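CPI (Ascaris lumbricoides, PDB 4IT7) probably inhibits cysteine proteases of the papain type, as a roundworm member of the cystatin family. Local coordinates at residues N57-L62 against T91-E96; F38-V43 against L62-T67. All coordinates share one frame; numbering follows the deposited sequence.

Contact 1: residues N57-L62 against T91-E96; sequences NTVLEL and TVAIWE
Thr58 and Leu60 pair in antiparallel register with Ile94 and Val92, the two short strands running at 161° to each other and their axes closing to 4.6 Å. Each is a hydrogen-bonded pair with a bond in both directions: Thr58 N reaches Ile94 O at 2.8 Å, and Leu60 N reaches Val92 O at 2.7 Å, the latter with its N-H aimed almost straight at the oxygen (171°). Between them sits the non-hydrogen-bonded pair Val59 and Ala93, where Val59 CA comes 3.3 Å from Val92 O in a CA-H...O contact. Thr58, Leu60, Val92 and Ile94 all face helix 17-33, which lies across the concave side of the antiparallel sheet in the cystatin fold; Leu60 meets Ile19, Val92 meets Ala26 and Ile94 meets Leu22. On that same side Leu62 CD1 slants across to Val92 CG2 at 3.9 Å. The other face carries Val59, Glu61, Thr91 and Ala93. With Val59 CG1 anti to the backbone N (chi1 174°), this branch meets Thr91 CG2 at 3.8 Å, while Val59 CG2 is left to touch Ala93 CB at 4.1 Å. Glu61 runs alongside Thr91, its CG 4.0 Å from Thr91 OG1, but its carboxylate turns to Ser47 on the next strand, where OE1 is hydrogen-bonded to the hydroxyl.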
# COMPACT_ATOMS: atom_id res chain seq x y z
N ASN A 57 10.71 -5.92 8.69
CA ASN A 57 9.87 -6.26 7.57
C ASN A 57 8.39 -6.21 7.91
O ASN A 57 7.89 -7.02 8.71
CB ASN A 57 10.24 -7.62 6.98
CG ASN A 57 9.64 -7.82 5.59
OD1 ASN A 57 9.42 -6.86 4.82
ND2 ASN A 57 9.37 -9.04 5.26
N THR A 58 7.70 -5.27 7.29
CA THR A 58 6.27 -5.09 7.47
C THR A 58 5.47 -5.57 6.24
O THR A 58 5.71 -5.09 5.13
CB THR A 58 5.93 -3.61 7.68
OG1 THR A 58 6.69 -3.10 8.79
CG2 THR A 58 4.43 -3.44 7.91
N VAL A 59 4.51 -6.47 6.44
CA VAL A 59 3.69 -6.96 5.34
C VAL A 59 2.28 -6.43 5.57
O VAL A 59 1.71 -6.59 6.67
CB VAL A 59 3.69 -8.49 5.15
CG1 VAL A 59 2.68 -8.89 4.06
CG2 VAL A 59 5.08 -9.00 4.77
N LEU A 60 1.78 -5.74 4.56
CA LEU A 60 0.47 -5.12 4.60
C LEU A 60 -0.40 -5.74 3.54
O LEU A 60 0.08 -6.11 2.47
CB LEU A 60 0.54 -3.59 4.37
CG LEU A 60 1.54 -2.72 5.13
CD1 LEU A 60 1.53 -1.31 4.58
CD2 LEU A 60 1.22 -2.71 6.63
N GLU A 61 -1.69 -5.85 3.87
CA GLU A 61 -2.69 -6.16 2.88
C GLU A 61 -3.55 -4.94 2.81
O GLU A 61 -4.12 -4.53 3.80
CB GLU A 61 -3.57 -7.30 3.31
CG GLU A 61 -3.03 -8.69 3.04
CD GLU A 61 -4.01 -9.73 3.59
OE1 GLU A 61 -4.26 -9.72 4.81
OE2 GLU A 61 -4.56 -10.53 2.81
N LEU A 62 -3.66 -4.39 1.60
CA LEU A 62 -4.41 -3.19 1.34
C LEU A 62 -5.58 -3.55 0.45
O LEU A 62 -5.42 -4.26 -0.55
CB LEU A 62 -3.51 -2.15 0.62
CG LEU A 62 -2.21 -1.76 1.38
CD1 LEU A 62 -1.34 -0.81 0.56
CD2 LEU A 62 -2.52 -1.11 2.71
N THR A 91 -0.95 -7.36 -1.51
CA THR A 91 0.05 -7.67 -0.52
C THR A 91 1.34 -6.88 -0.85
O THR A 91 1.87 -6.91 -1.98
CB THR A 91 0.27 -9.18 -0.49
OG1 THR A 91 -0.98 -9.81 -0.24
CG2 THR A 91 1.26 -9.59 0.62
N VAL A 92 1.79 -6.12 0.14
CA VAL A 92 2.93 -5.23 0.03
C VAL A 92 3.86 -5.53 1.20
O VAL A 92 3.39 -5.70 2.34
CB VAL A 92 2.51 -3.74 0.15
CG1 VAL A 92 3.68 -2.84 -0.25
CG2 VAL A 92 1.31 -3.43 -0.73
N ALA A 93 5.17 -5.64 0.90
CA ALA A 93 6.21 -5.83 1.89
C ALA A 93 7.11 -4.59 1.90
O ALA A 93 7.58 -4.09 0.86
CB ALA A 93 7.00 -7.10 1.62
N ILE A 94 7.27 -4.03 3.09
CA ILE A 94 8.18 -2.95 3.25
C ILE A 94 9.32 -3.31 4.21
O ILE A 94 9.10 -3.80 5.33
CB ILE A 94 7.52 -1.61 3.54
CG1 ILE A 94 8.26 -0.96 4.66
CG2 ILE A 94 5.99 -1.71 3.72
CD1 ILE A 94 8.58 0.47 4.31
N TRP A 95 10.54 -3.10 3.71
CA TRP A 95 11.76 -3.54 4.35
C TRP A 95 12.62 -2.37 4.70
O TRP A 95 13.02 -1.59 3.81
CB TRP A 95 12.50 -4.51 3.45
CG TRP A 95 13.62 -5.21 4.15
CD1 TRP A 95 13.79 -5.37 5.52
CD2 TRP A 95 14.77 -5.88 3.54
NE1 TRP A 95 14.92 -6.08 5.79
CE2 TRP A 95 15.57 -6.40 4.64
CE3 TRP A 95 15.21 -6.09 2.22
CZ2 TRP A 95 16.75 -7.11 4.42
CZ3 TRP A 95 16.39 -6.81 2.01
CH2 TRP A 95 17.14 -7.31 3.08
N GLU A 96 12.88 -2.20 5.99
CA GLU A 96 13.69 -1.08 6.48
C GLU A 96 14.98 -1.47 7.19
O GLU A 96 14.99 -2.31 8.10
CB GLU A 96 12.90 -0.16 7.38
CG GLU A 96 11.48 0.04 6.99
CD GLU A 96 10.68 0.52 8.16
OE1 GLU A 96 10.91 1.65 8.58
OE2 GLU A 96 9.83 -0.22 8.69

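Contact 2: residues F38-V43 against L62-T67; sequences FQQTIV and LLIAPT
Gln40 folds back over Pro66 in the hairpin that strands 38-51 and 56-70 form within the cystatin sheet. Bent at chi2 (-53°), its chain carries the amide obliquely across the proline, and OE1 stops 3.2 Å from Pro66 N, a tertiary amide nitrogen with no hydrogen to give, so this is packing and not a hydrogen bond. The other end of the amide is tied down: NE2 donates to Phe38 O at 2.7 Å, with that oxygen lying in the amide plane although the donor stands above the plane of the carbonyl. Nearer the backbone, the Gln40 chain meets Ile64 at about a right angle, CB lying 3.6 Å from Ile64 CD1. The next residue, Thr41, faces the other way and meets Thr67 across a similar right angle, with its CB and CG2 both against the methyl CG2 of Thr67. Backbone bonds in both directions between Thr41 and Ala65 hold this part of the hairpin together. At the bend of strand 38-51, Val43 crosses Leu63 obliquely and also reaches Ala65: its CG1, anti to the backbone N (chi1 177°), packs on Leu63 CD2 at 3.7 Å, and its CG2 lies against Ala65 CB. Val43 N also donates to Leu63 O at 2.7 Å. Ile42 belongs to the face turned to helix 17-33, where it touches Leu27, and Asn31 of that helix accepts from the backbone N of Gln40. At the far end Gln39 O is gripped twice by Thr67, from its N nearly in line with the carbonyl and from OG1, 2.9 Å away, which comes in from above the carbonyl plane.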
# COMPACT_ATOMS: atom_id res chain seq x y z
N PHE A 38 -5.89 5.01 -14.37
CA PHE A 38 -6.58 5.73 -13.27
C PHE A 38 -5.90 5.39 -11.93
O PHE A 38 -5.55 4.22 -11.67
CB PHE A 38 -8.07 5.32 -13.20
CG PHE A 38 -8.90 5.86 -14.34
CD1 PHE A 38 -9.67 7.01 -14.17
CD2 PHE A 38 -8.91 5.22 -15.60
CE1 PHE A 38 -10.43 7.52 -15.22
CE2 PHE A 38 -9.67 5.74 -16.65
CZ PHE A 38 -10.43 6.89 -16.45
N GLN A 39 -5.70 6.41 -11.10
CA GLN A 39 -5.22 6.26 -9.74
C GLN A 39 -6.13 5.34 -8.96
O GLN A 39 -7.36 5.35 -9.16
CB GLN A 39 -5.28 7.60 -9.02
CG GLN A 39 -4.70 8.70 -9.85
CD GLN A 39 -3.47 9.29 -9.21
OE1 GLN A 39 -2.42 8.61 -9.04
NE2 GLN A 39 -3.57 10.56 -8.86
N GLN A 40 -5.51 4.58 -8.06
CA GLN A 40 -6.22 3.74 -7.11
C GLN A 40 -6.13 4.42 -5.74
O GLN A 40 -5.26 5.25 -5.50
CB GLN A 40 -5.60 2.33 -7.05
CG GLN A 40 -5.45 1.58 -8.38
CD GLN A 40 -6.76 1.52 -9.14
OE1 GLN A 40 -7.68 0.78 -8.77
NE2 GLN A 40 -6.87 2.33 -10.20
N THR A 41 -7.06 4.08 -4.85
CA THR A 41 -7.05 4.65 -3.54
C THR A 41 -7.20 3.50 -2.57
O THR A 41 -7.63 2.39 -2.95
CB THR A 41 -8.13 5.72 -3.35
OG1 THR A 41 -7.90 6.37 -2.10
CG2 THR A 41 -9.54 5.13 -3.32
N ILE A 42 -6.78 3.74 -1.33
CA ILE A 42 -6.90 2.72 -0.30
C ILE A 42 -8.32 2.84 0.23
O ILE A 42 -8.76 3.90 0.64
CB ILE A 42 -5.87 2.89 0.84
CG1 ILE A 42 -4.43 2.57 0.40
CG2 ILE A 42 -6.17 1.95 2.02
CD1 ILE A 42 -3.45 3.44 1.21
N VAL A 43 -9.04 1.73 0.20
CA VAL A 43 -10.28 1.62 0.98
C VAL A 43 -9.96 1.35 2.46
O VAL A 43 -10.32 2.14 3.36
CB VAL A 43 -11.17 0.52 0.35
CG1 VAL A 43 -12.44 0.31 1.17
CG2 VAL A 43 -11.50 0.95 -1.07
N LEU A 62 -3.66 -4.39 1.60
CA LEU A 62 -4.41 -3.19 1.34
C LEU A 62 -5.58 -3.55 0.45
O LEU A 62 -5.42 -4.26 -0.55
CB LEU A 62 -3.51 -2.15 0.62
CG LEU A 62 -2.21 -1.76 1.38
CD1 LEU A 62 -1.34 -0.81 0.56
CD2 LEU A 62 -2.52 -1.11 2.71
N LEU A 63 -6.74 -3.04 0.82
CA LEU A 63 -7.90 -3.13 -0.05
C LEU A 63 -7.97 -1.81 -0.81
O LEU A 63 -8.10 -0.73 -0.18
CB LEU A 63 -9.18 -3.31 0.80
CG LEU A 63 -10.49 -3.27 0.01
CD1 LEU A 63 -10.50 -4.39 -1.03
CD2 LEU A 63 -11.70 -3.35 0.98
N ILE A 64 -7.89 -1.87 -2.15
CA ILE A 64 -7.81 -0.65 -2.93
C ILE A 64 -8.94 -0.59 -3.97
O ILE A 64 -9.40 -1.65 -4.44
CB ILE A 64 -6.40 -0.43 -3.60
CG1 ILE A 64 -6.20 -1.38 -4.79
CG2 ILE A 64 -5.26 -0.62 -2.56
CD1 ILE A 64 -5.11 -0.94 -5.74
N ALA A 65 -9.34 0.64 -4.33
CA ALA A 65 -10.38 0.84 -5.35
C ALA A 65 -9.96 1.85 -6.40
O ALA A 65 -9.24 2.78 -6.07
CB ALA A 65 -11.70 1.29 -4.71
N PRO A 66 -10.48 1.73 -7.66
CA PRO A 66 -10.19 2.76 -8.67
C PRO A 66 -10.84 4.06 -8.30
O PRO A 66 -11.81 4.05 -7.55
CB PRO A 66 -10.76 2.18 -9.96
CG PRO A 66 -11.81 1.22 -9.52
CD PRO A 66 -11.33 0.65 -8.21
N THR A 67 -10.28 5.16 -8.77
CA THR A 67 -10.88 6.50 -8.59
C THR A 67 -11.11 7.00 -10.00
O THR A 67 -10.82 6.28 -10.97
CB THR A 67 -9.94 7.51 -7.87
OG1 THR A 67 -8.81 7.83 -8.70
CG2 THR A 67 -9.47 6.95 -6.47

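How the contacts relate
Strand 56-70 is common to both contacts and passes from one to the other at Leu62, the residue they share. In contact 1 its earlier half, 57-62, pairs with 91-96; in contact 2 its later half, 62-67, pairs with 38-43, the strand on its other side in the sheet. The centres of the two contacts are about 17 Å apart, on opposite sides of the chain's centre, and apart from the shared strand they do not touch. Helix 17-33 lies along both: residues of each contact pack against it, and at the joint Leu62 rests on Ala23 and Ala26.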